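Uncharacterized protein (Streptococcus pneumoniae, PDB 3LFT) probably serves as the substrate-binding protein of an ABC transporter, and holds L-tryptophan in its pocket, consistent with uptake of that amino acid. Local coordinates at residues A[184-194]-A[209-219]; A[121-130]-A[227-235]. All blocks are in the same frame, centred on the assembly; numbering follows the deposited sequence.

Interaction 1 of 2, residues A[184-194]-A[209-219]. With TRP (tryptophan), chain C.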
loop_
_atom_site.group_PDB
_atom_site.type_symbol
_atom_site.label_atom_id
_atom_site.label_comp_id
_atom_site.label_asym_id
_atom_site.label_seq_id
_atom_site.Cartn_x
_atom_site.Cartn_y
_atom_site.Cartn_z
ATOM N N THR A 184 -20.403 9.413 6.493
ATOM C CA THR A 184 -21.187 8.321 7.082
ATOM C C THR A 184 -22.691 8.587 7.129
ATOM O O THR A 184 -23.466 7.667 7.364
ATOM C CB THR A 184 -20.642 7.806 8.448
ATOM O OG1 THR A 184 -20.594 8.859 9.412
ATOM C CG2 THR A 184 -19.264 7.147 8.311
ATOM N N SER A 185 -23.104 9.832 6.900
ATOM C CA SER A 185 -24.521 10.159 6.744
ATOM C C SER A 185 -24.966 9.993 5.290
ATOM O O SER A 185 -26.162 10.078 4.981
ATOM C CB SER A 185 -24.788 11.594 7.199
ATOM O OG SER A 185 -24.544 12.507 6.144
ATOM N N LYS A 186 -24.001 9.757 4.398
ATOM C CA LYS A 186 -24.251 9.691 2.951
ATOM C C LYS A 186 -24.087 8.302 2.333
ATOM O O LYS A 186 -24.594 8.040 1.230
ATOM C CB LYS A 186 -23.315 10.642 2.209
ATOM C CG LYS A 186 -23.611 12.125 2.444
ATOM C CD LYS A 186 -22.505 12.989 1.855
ATOM C CE LYS A 186 -22.840 14.471 1.918
ATOM N NZ LYS A 186 -23.929 14.807 0.953
ATOM N N VAL A 187 -23.356 7.427 3.017
ATOM C CA VAL A 187 -22.996 6.128 2.441
ATOM C C VAL A 187 -23.274 4.985 3.397
ATOM O O VAL A 187 -23.422 5.197 4.608
ATOM C CB VAL A 187 -21.511 6.074 1.978
ATOM C CG1 VAL A 187 -21.195 7.235 1.047
ATOM C CG2 VAL A 187 -20.552 6.063 3.178
ATOM N N ASP A 188 -23.332 3.775 2.838
ATOM C CA ASP A 188 -23.605 2.579 3.624
ATOM C C ASP A 188 -22.355 1.890 4.128
ATOM O O ASP A 188 -22.412 1.120 5.078
ATOM C CB ASP A 188 -24.416 1.586 2.799
ATOM C CG ASP A 188 -25.734 2.162 2.329
ATOM O OD1 ASP A 188 -26.391 2.870 3.126
ATOM O OD2 ASP A 188 -26.084 1.910 1.159
ATOM N N ALA A 189 -21.229 2.153 3.469
ATOM C CA ALA A 189 -19.972 1.509 3.813
ATOM C C ALA A 189 -18.845 2.415 3.392
ATOM O O ALA A 189 -19.005 3.213 2.457
ATOM C CB ALA A 189 -19.843 0.152 3.095
ATOM N N ILE A 190 -17.727 2.296 4.094
ATOM C CA ILE A 190 -16.507 3.047 3.778
ATOM C C ILE A 190 -15.515 2.076 3.171
ATOM O O ILE A 190 -15.306 1.003 3.729
ATOM C CB ILE A 190 -15.893 3.695 5.044
ATOM C CG1 ILE A 190 -16.863 4.697 5.680
ATOM C CG2 ILE A 190 -14.540 4.368 4.716
ATOM C CD1 ILE A 190 -16.493 5.055 7.110
ATOM N N TRP A 191 -14.929 2.445 2.038
ATOM C CA TRP A 191 -13.842 1.695 1.414
ATOM C C TRP A 191 -12.590 2.554 1.361
ATOM O O TRP A 191 -12.654 3.753 1.071
ATOM C CB TRP A 191 -14.242 1.222 0.014
ATOM C CG TRP A 191 -13.138 0.609 -0.785
ATOM C CD1 TRP A 191 -12.659 -0.663 -0.682
ATOM C CD2 TRP A 191 -12.370 1.260 -1.795
ATOM N NE1 TRP A 191 -11.619 -0.848 -1.584
ATOM C CE2 TRP A 191 -11.448 0.317 -2.294
ATOM C CE3 TRP A 191 -12.414 2.539 -2.372
ATOM C CZ2 TRP A 191 -10.538 0.628 -3.317
ATOM C CZ3 TRP A 191 -11.495 2.849 -3.390
ATOM C CH2 TRP A 191 -10.586 1.891 -3.858
ATOM N N VAL A 192 -11.454 1.948 1.694
ATOM C CA VAL A 192 -10.164 2.654 1.688
ATOM C C VAL A 192 -9.217 1.882 0.794
ATOM O O VAL A 192 -9.023 0.682 1.008
ATOM C CB VAL A 192 -9.532 2.733 3.093
ATOM C CG1 VAL A 192 -8.228 3.534 3.046
ATOM C CG2 VAL A 192 -10.497 3.386 4.080
ATOM N N PRO A 193 -8.626 2.525 -0.224
ATOM C CA PRO A 193 -7.630 1.852 -1.056
ATOM C C PRO A 193 -6.318 1.643 -0.297
ATOM O O PRO A 193 -6.219 1.943 0.914
ATOM C CB PRO A 193 -7.461 2.797 -2.254
ATOM C CG PRO A 193 -7.867 4.128 -1.759
ATOM C CD PRO A 193 -8.879 3.912 -0.656
ATOM N N ILE A 194 -5.319 1.120 -1.002
ATOM C CA ILE A 194 -3.969 0.987 -0.450
ATOM C C ILE A 194 -3.381 2.415 -0.429
ATOM O O ILE A 194 -2.764 2.854 -1.407
ATOM C CB ILE A 194 -3.107 -0.011 -1.265
ATOM C CG1 ILE A 194 -3.811 -1.359 -1.445
ATOM C CG2 ILE A 194 -1.774 -0.223 -0.576
ATOM C CD1 ILE A 194 -3.084 -2.257 -2.451
ATOM N N ASN A 209 -15.998 6.694 13.201
ATOM C CA ASN A 209 -17.109 5.829 12.773
ATOM C C ASN A 209 -17.783 5.035 13.907
ATOM O O ASN A 209 -18.739 4.287 13.664
ATOM C CB ASN A 209 -16.598 4.905 11.644
ATOM C CG ASN A 209 -17.667 3.967 11.103
ATOM O OD1 ASN A 209 -18.747 4.391 10.676
ATOM N ND2 ASN A 209 -17.372 2.678 11.129
ATOM N N GLN A 210 -17.339 5.183 15.153
ATOM C CA GLN A 210 -17.960 4.434 16.257
ATOM C C GLN A 210 -19.430 4.775 16.421
ATOM O O GLN A 210 -20.231 3.936 16.865
ATOM C CB GLN A 210 -17.263 4.673 17.608
ATOM C CG GLN A 210 -15.938 3.933 17.802
ATOM C CD GLN A 210 -16.061 2.404 17.765
ATOM O OE1 GLN A 210 -17.088 1.831 18.134
ATOM N NE2 GLN A 210 -14.999 1.744 17.320
ATOM N N SER A 211 -19.798 6.011 16.111
ATOM C CA SER A 211 -21.184 6.434 16.290
ATOM C C SER A 211 -22.049 6.027 15.115
ATOM O O SER A 211 -23.259 5.845 15.270
ATOM C CB SER A 211 -21.264 7.947 16.505
ATOM O OG SER A 211 -20.602 8.629 15.460
ATOM N N SER A 212 -21.443 5.886 13.947
ATOM C CA SER A 212 -22.211 5.654 12.737
ATOM C C SER A 212 -22.414 4.182 12.459
ATOM O O SER A 212 -23.447 3.781 11.933
ATOM C CB SER A 212 -21.539 6.330 11.556
ATOM O OG SER A 212 -22.129 5.896 10.348
ATOM N N LYS A 213 -21.415 3.387 12.833
ATOM C CA LYS A 213 -21.460 1.927 12.744
ATOM C C LYS A 213 -21.634 1.394 11.325
ATOM O O LYS A 213 -22.327 0.411 11.099
ATOM C CB LYS A 213 -22.459 1.351 13.745
ATOM C CG LYS A 213 -22.218 1.884 15.162
ATOM C CD LYS A 213 -23.042 1.204 16.187
ATOM C CE LYS A 213 -23.136 2.058 17.436
ATOM N NZ LYS A 213 -21.856 2.150 18.192
ATOM N N LYS A 214 -20.995 2.074 10.381
ATOM C CA LYS A 214 -20.958 1.620 8.996
ATOM C C LYS A 214 -19.819 0.629 8.886
ATOM O O LYS A 214 -18.781 0.824 9.501
ATOM C CB LYS A 214 -20.661 2.772 8.037
ATOM C CG LYS A 214 -21.614 3.935 8.115
ATOM C CD LYS A 214 -23.050 3.465 8.171
ATOM C CE LYS A 214 -23.948 4.610 8.561
ATOM N NZ LYS A 214 -25.347 4.251 8.305
ATOM N N PRO A 215 -19.981 -0.427 8.084
ATOM C CA PRO A 215 -18.815 -1.296 7.878
ATOM C C PRO A 215 -17.711 -0.583 7.099
ATOM O O PRO A 215 -17.996 0.194 6.177
ATOM C CB PRO A 215 -19.381 -2.435 7.035
ATOM C CG PRO A 215 -20.604 -1.879 6.401
ATOM C CD PRO A 215 -21.175 -0.910 7.374
ATOM N N ILE A 216 -16.466 -0.869 7.467
ATOM C CA ILE A 216 -15.287 -0.338 6.783
ATOM C C ILE A 216 -14.581 -1.490 6.087
ATOM O O ILE A 216 -14.322 -2.547 6.700
ATOM C CB ILE A 216 -14.314 0.342 7.759
ATOM C CG1 ILE A 216 -15.026 1.387 8.617
ATOM C CG2 ILE A 216 -13.175 1.012 7.005
ATOM C CD1 ILE A 216 -14.220 1.748 9.883
ATOM N N TYR A 217 -14.278 -1.295 4.806
ATOM C CA TYR A 217 -13.505 -2.252 4.016
ATOM C C TYR A 217 -12.168 -1.599 3.623
ATOM O O TYR A 217 -12.046 -1.019 2.533
ATOM C CB TYR A 217 -14.284 -2.634 2.764
ATOM C CG TYR A 217 -15.474 -3.539 2.987
ATOM C CD1 TYR A 217 -15.313 -4.924 2.921
ATOM C CD2 TYR A 217 -16.759 -3.038 3.222
ATOM C CE1 TYR A 217 -16.397 -5.778 3.062
ATOM C CE2 TYR A 217 -17.857 -3.912 3.389
ATOM C CZ TYR A 217 -17.649 -5.265 3.313
ATOM O OH TYR A 217 -18.706 -6.142 3.441
ATOM N N PRO A 218 -11.162 -1.674 4.507
ATOM C CA PRO A 218 -9.903 -0.950 4.277
ATOM C C PRO A 218 -8.846 -1.916 3.750
ATOM O O PRO A 218 -8.699 -3.033 4.262
ATOM C CB PRO A 218 -9.545 -0.442 5.668
ATOM C CG PRO A 218 -10.050 -1.561 6.605
ATOM C CD PRO A 218 -11.207 -2.252 5.868
ATOM N N SER A 219 -8.091 -1.485 2.737
ATOM C CA SER A 219 -7.191 -2.372 1.978
ATOM C C SER A 219 -5.860 -2.681 2.640
ATOM O O SER A 219 -4.788 -2.517 2.027
ATOM C CB SER A 219 -6.989 -1.800 0.571
ATOM O OG SER A 219 -8.233 -1.648 -0.083
HETATM N N TRP C . 1.366 0.371 -2.214
HETATM C CA TRP C . 1.383 1.664 -1.469
HETATM C C TRP C . 1.897 2.755 -2.351
HETATM O O TRP C . 2.344 3.794 -1.857
HETATM C CB TRP C . 2.229 1.516 -0.193
HETATM C CG TRP C . 1.660 0.469 0.731
HETATM C CD1 TRP C . 2.086 -0.849 0.892
HETATM C CD2 TRP C . 0.508 0.639 1.623
HETATM N NE1 TRP C . 1.288 -1.482 1.816
HETATM C CE2 TRP C . 0.335 -0.666 2.268
HETATM C CE3 TRP C . -0.333 1.698 1.869
HETATM C CZ2 TRP C . -0.703 -0.814 3.171
HETATM C CZ3 TRP C . -1.370 1.513 2.778
HETATM C CH2 TRP C . -1.535 0.268 3.417
HETATM O OXT TRP C . 1.868 2.603 -3.580
HETATM O O HOH W 1 -26.397 2.693 5.840
#

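Interaction 2 of 2, residues A[121-130]-A[227-235]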
loop_
_atom_site.group_PDB
_atom_site.type_symbol
_atom_site.label_atom_id
_atom_site.label_comp_id
_atom_site.label_asym_id
_atom_site.label_seq_id
_atom_site.Cartn_x
_atom_site.Cartn_y
_atom_site.Cartn_z
ATOM N N GLN A 121 -12.128 -8.448 -6.527
ATOM C CA GLN A 121 -12.350 -9.317 -5.369
ATOM C C GLN A 121 -12.910 -8.574 -4.172
ATOM O O GLN A 121 -13.733 -9.121 -3.428
ATOM C CB GLN A 121 -11.085 -10.063 -4.962
ATOM C CG GLN A 121 -10.677 -11.203 -5.875
ATOM C CD GLN A 121 -9.353 -11.768 -5.434
ATOM O OE1 GLN A 121 -8.302 -11.358 -5.929
ATOM N NE2 GLN A 121 -9.385 -12.679 -4.457
ATOM N N GLN A 122 -12.509 -7.321 -3.982
ATOM C CA GLN A 122 -13.073 -6.523 -2.898
ATOM C C GLN A 122 -14.547 -6.246 -3.146
ATOM O O GLN A 122 -15.353 -6.347 -2.210
ATOM C CB GLN A 122 -12.288 -5.228 -2.731
ATOM C CG GLN A 122 -10.911 -5.484 -2.154
ATOM C CD GLN A 122 -10.008 -4.271 -2.172
ATOM O OE1 GLN A 122 -10.358 -3.221 -2.714
ATOM N NE2 GLN A 122 -8.828 -4.420 -1.593
ATOM N N VAL A 123 -14.895 -5.884 -4.385
ATOM C CA VAL A 123 -16.311 -5.685 -4.715
ATOM C C VAL A 123 -17.113 -6.965 -4.463
ATOM O O VAL A 123 -18.177 -6.914 -3.854
ATOM C CB VAL A 123 -16.487 -5.154 -6.157
ATOM C CG1 VAL A 123 -17.932 -5.244 -6.593
ATOM C CG2 VAL A 123 -15.999 -3.718 -6.233
ATOM N N GLU A 124 -16.582 -8.105 -4.901
ATOM C CA GLU A 124 -17.272 -9.381 -4.689
ATOM C C GLU A 124 -17.465 -9.648 -3.191
ATOM O O GLU A 124 -18.523 -10.110 -2.777
ATOM C CB GLU A 124 -16.552 -10.542 -5.402
ATOM C CG GLU A 124 -16.678 -10.483 -6.931
ATOM C CD GLU A 124 -15.623 -11.286 -7.705
ATOM O OE1 GLU A 124 -14.569 -11.673 -7.143
ATOM O OE2 GLU A 124 -15.845 -11.506 -8.917
ATOM N N LEU A 125 -16.463 -9.328 -2.380
ATOM C CA LEU A 125 -16.560 -9.539 -0.928
ATOM C C LEU A 125 -17.626 -8.642 -0.301
ATOM O O LEU A 125 -18.403 -9.079 0.556
ATOM C CB LEU A 125 -15.207 -9.299 -0.263
ATOM C CG LEU A 125 -15.140 -9.564 1.258
ATOM C CD1 LEU A 125 -15.481 -10.991 1.659
ATOM C CD2 LEU A 125 -13.731 -9.188 1.754
ATOM N N ILE A 126 -17.656 -7.379 -0.725
ATOM C CA ILE A 126 -18.678 -6.459 -0.235
ATOM C C ILE A 126 -20.090 -6.968 -0.551
ATOM O O ILE A 126 -20.973 -6.948 0.317
ATOM C CB ILE A 126 -18.476 -5.039 -0.799
ATOM C CG1 ILE A 126 -17.158 -4.454 -0.251
ATOM C CG2 ILE A 126 -19.678 -4.135 -0.435
ATOM C CD1 ILE A 126 -16.672 -3.197 -1.002
ATOM N N LYS A 127 -20.294 -7.419 -1.789
ATOM C CA LYS A 127 -21.580 -7.970 -2.219
ATOM C C LYS A 127 -21.971 -9.211 -1.419
ATOM O O LYS A 127 -23.154 -9.411 -1.129
ATOM C CB LYS A 127 -21.534 -8.326 -3.705
ATOM C CG LYS A 127 -21.390 -7.145 -4.640
ATOM C CD LYS A 127 -22.640 -6.278 -4.736
ATOM C CE LYS A 127 -23.785 -7.024 -5.388
ATOM N NZ LYS A 127 -24.841 -6.056 -5.794
ATOM N N ALA A 128 -20.990 -10.045 -1.070
ATOM C CA ALA A 128 -21.263 -11.295 -0.363
ATOM C C ALA A 128 -21.470 -11.086 1.133
ATOM O O ALA A 128 -22.368 -11.692 1.736
ATOM C CB ALA A 128 -20.135 -12.279 -0.602
ATOM N N LEU A 129 -20.649 -10.223 1.726
ATOM C CA LEU A 129 -20.618 -10.081 3.171
ATOM C C LEU A 129 -21.647 -9.083 3.703
ATOM O O LEU A 129 -22.221 -9.278 4.776
ATOM C CB LEU A 129 -19.190 -9.712 3.611
ATOM C CG LEU A 129 -18.874 -9.644 5.102
ATOM C CD1 LEU A 129 -19.161 -10.958 5.805
ATOM C CD2 LEU A 129 -17.419 -9.252 5.280
ATOM N N THR A 130 -21.861 -8.001 2.957
ATOM C CA THR A 130 -22.840 -6.985 3.332
ATOM C C THR A 130 -23.766 -6.732 2.143
ATOM O O THR A 130 -23.642 -5.719 1.443
ATOM C CB THR A 130 -22.187 -5.667 3.823
ATOM O OG1 THR A 130 -21.186 -5.247 2.886
ATOM C CG2 THR A 130 -21.540 -5.862 5.190
ATOM N N GLY A 227 -10.094 -2.495 13.504
ATOM C CA GLY A 227 -11.505 -2.095 13.516
ATOM C C GLY A 227 -12.192 -2.133 12.163
ATOM O O GLY A 227 -13.396 -1.863 12.074
ATOM N N GLY A 228 -11.472 -2.445 11.096
ATOM C CA GLY A 228 -12.143 -2.659 9.815
ATOM C C GLY A 228 -12.881 -3.984 9.813
ATOM O O GLY A 228 -12.580 -4.874 10.626
ATOM N N LEU A 229 -13.857 -4.124 8.920
ATOM C CA LEU A 229 -14.627 -5.344 8.808
ATOM C C LEU A 229 -13.870 -6.427 8.040
ATOM O O LEU A 229 -13.726 -7.553 8.529
ATOM C CB LEU A 229 -15.965 -5.044 8.137
ATOM C CG LEU A 229 -16.782 -6.279 7.727
ATOM C CD1 LEU A 229 -17.168 -7.113 8.937
ATOM C CD2 LEU A 229 -18.018 -5.884 6.918
ATOM N N ALA A 230 -13.399 -6.089 6.839
ATOM C CA ALA A 230 -12.808 -7.088 5.970
ATOM C C ALA A 230 -12.167 -6.392 4.791
ATOM O O ALA A 230 -12.400 -5.210 4.518
ATOM C CB ALA A 230 -13.899 -8.050 5.463
ATOM N N SER A 231 -11.308 -7.133 4.101
ATOM C CA SER A 231 -10.758 -6.697 2.831
ATOM C C SER A 231 -10.205 -7.890 2.055
ATOM O O SER A 231 -10.345 -9.037 2.490
ATOM C CB SER A 231 -9.692 -5.607 3.017
ATOM O OG SER A 231 -9.340 -5.054 1.755
ATOM N N VAL A 232 -9.565 -7.601 0.925
ATOM C CA VAL A 232 -8.790 -8.584 0.151
ATOM C C VAL A 232 -7.429 -7.933 -0.052
ATOM O O VAL A 232 -7.358 -6.813 -0.577
ATOM C CB VAL A 232 -9.450 -8.948 -1.186
ATOM C CG1 VAL A 232 -8.654 -10.040 -1.872
ATOM C CG2 VAL A 232 -10.912 -9.386 -0.950
ATOM N N VAL A 233 -6.373 -8.615 0.393
ATOM C CA VAL A 233 -5.079 -7.959 0.578
ATOM C C VAL A 233 -3.924 -8.832 0.140
ATOM O O VAL A 233 -4.020 -10.053 0.118
ATOM C CB VAL A 233 -4.864 -7.542 2.066
ATOM C CG1 VAL A 233 -5.939 -6.531 2.489
ATOM C CG2 VAL A 233 -4.896 -8.761 2.989
ATOM N N ILE A 234 -2.834 -8.154 -0.191
ATOM C CA ILE A 234 -1.588 -8.825 -0.530
ATOM C C ILE A 234 -0.739 -8.974 0.718
ATOM O O ILE A 234 -0.804 -8.144 1.638
ATOM C CB ILE A 234 -0.842 -8.026 -1.560
ATOM C CG1 ILE A 234 -1.667 -7.992 -2.833
ATOM C CG2 ILE A 234 0.524 -8.624 -1.844
ATOM C CD1 ILE A 234 -1.372 -6.794 -3.631
ATOM N N ASP A 235 0.052 -10.044 0.767
ATOM C CA ASP A 235 0.898 -10.318 1.933
ATOM C C ASP A 235 2.077 -9.335 1.984
ATOM O O ASP A 235 2.920 -9.316 1.084
ATOM C CB ASP A 235 1.356 -11.781 1.859
ATOM C CG ASP A 235 2.129 -12.244 3.071
ATOM O OD1 ASP A 235 3.200 -11.688 3.366
ATOM O OD2 ASP A 235 1.704 -13.249 3.688
#

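Interaction 1 of 2, residues A[184-194]-A[209-219]
Ser219 grips the carbonyl of Val192 twice, through its backbone N at 2.9 Å and its hydroxyl OG at 2.7 Å from Val192 O. Its OG, beside its own backbone N (chi1 -57°), donates in the carbonyl plane on a lone pair, while the N-H arrives tilted from that plane. Upstream, strands 189-192 and 216-218 run parallel, their axes 4.6 Å apart and 7° from alignment; the bond from Tyr217 N to Ile190 O (2.7 Å) is nearly straight. On one face of this sheet Ile190 CD1 meets Ile216 CG1 at 4.2 Å and Val192 packs on Pro218; on the other, Trp191 CD1 rests 3.3 Å from Tyr217 O, and Trp191 NE1 is bonded to Gln122 OE1. The solvent side differs: Lys214 and Asp188 are partly exposed, with no hydrogen bond passing directly between them. The Lys214 chain, bent at chi2, runs past Thr184 O; Lys214 NZ and Asp188 OD1 stand 5.5 Å apart, and a water bridges them. Asp188 OD2 is held instead by the backbone N atoms of Lys134 and Thr135. The chemistry implies a buried, backbone-bonded strand pair, whose 184-194 side continues into Ile194, which touches the bound tryptophan, and a partly exposed end where likely opposite charges are joined by a bridging water, not a direct salt bridge.

Interaction 2 of 2, residues A[121-130]-A[227-235]
Gln121 opens the contact with its aliphatic part, CB lying 3.9 Å from Val232 CG1, and the two side chains cross at about a right angle. Val232 is placed to meet it by its torsion (chi1 -176°), which sets CG1 anti to the backbone N and directs CG2 to the carbonyl of Gln121. One residue on, Gln122 reaches obliquely across Val232 with an extended chain: its CG packs against Val232 CB, and its NE2 donates to Val232 O at 3.0 Å. This bond lies in the carbonyl plane and nearly in the plane of the amide, with an N-H...O angle of 156°. Asn117 OD1 takes a second bond from NE2, and with the carbonyl end engaged by Trp191, both ends of the buried amide are used and its rotation is fixed. A turn later, Leu125 pushes CD2 over the strand backbone, 3.5 Å from Ser231 O, and against Ala230 CB and Val232 CG2. Leu129 CD2 follows, reaching Ala230 CB at 3.7 Å and meeting Leu229 CD2 tip to tip at 3.8 Å. Thr130, just past the helix, adds CG2 against that same leucine methyl. Helix 119-129 thereby packs nearly antiparallel (157°) on strand 230-233, with the axes 7.7 Å apart. The chemistry implies an apolar seam with a single side-chain amide hydrogen bond across the segments, Gln122 NE2 to Val232 O; Val232 N is buried with no partner in the model, probably a polar cost in a largely apolar interface.

In the fold
Interaction 1 is nested, along the chain, inside the loop closed by interaction 2, and their centres lie 12 Å apart on the same side of the chain's centre. They meet directly: Tyr217 OH is 2.7 Å from Thr130 OG1, and Ile216 O is 2.8 Å from Leu229 N, both probable hydrogen bonds. Gln122 NE2 also lies 3.2 Å from Ser219 OG. Both interactions lie in the same lobe, where strand 230-233, of a small mixed sheet, adjoins the four-stranded parallel sheet, consistent with a two-lobed periplasmic-binding-protein fold. Interaction 1 touches the ligand, Ile194 CG2 lying 3.3 Å from CD2 of the bound tryptophan; in interaction 2 the side chain of Ser231 is about 10 Å from the bound tryptophan.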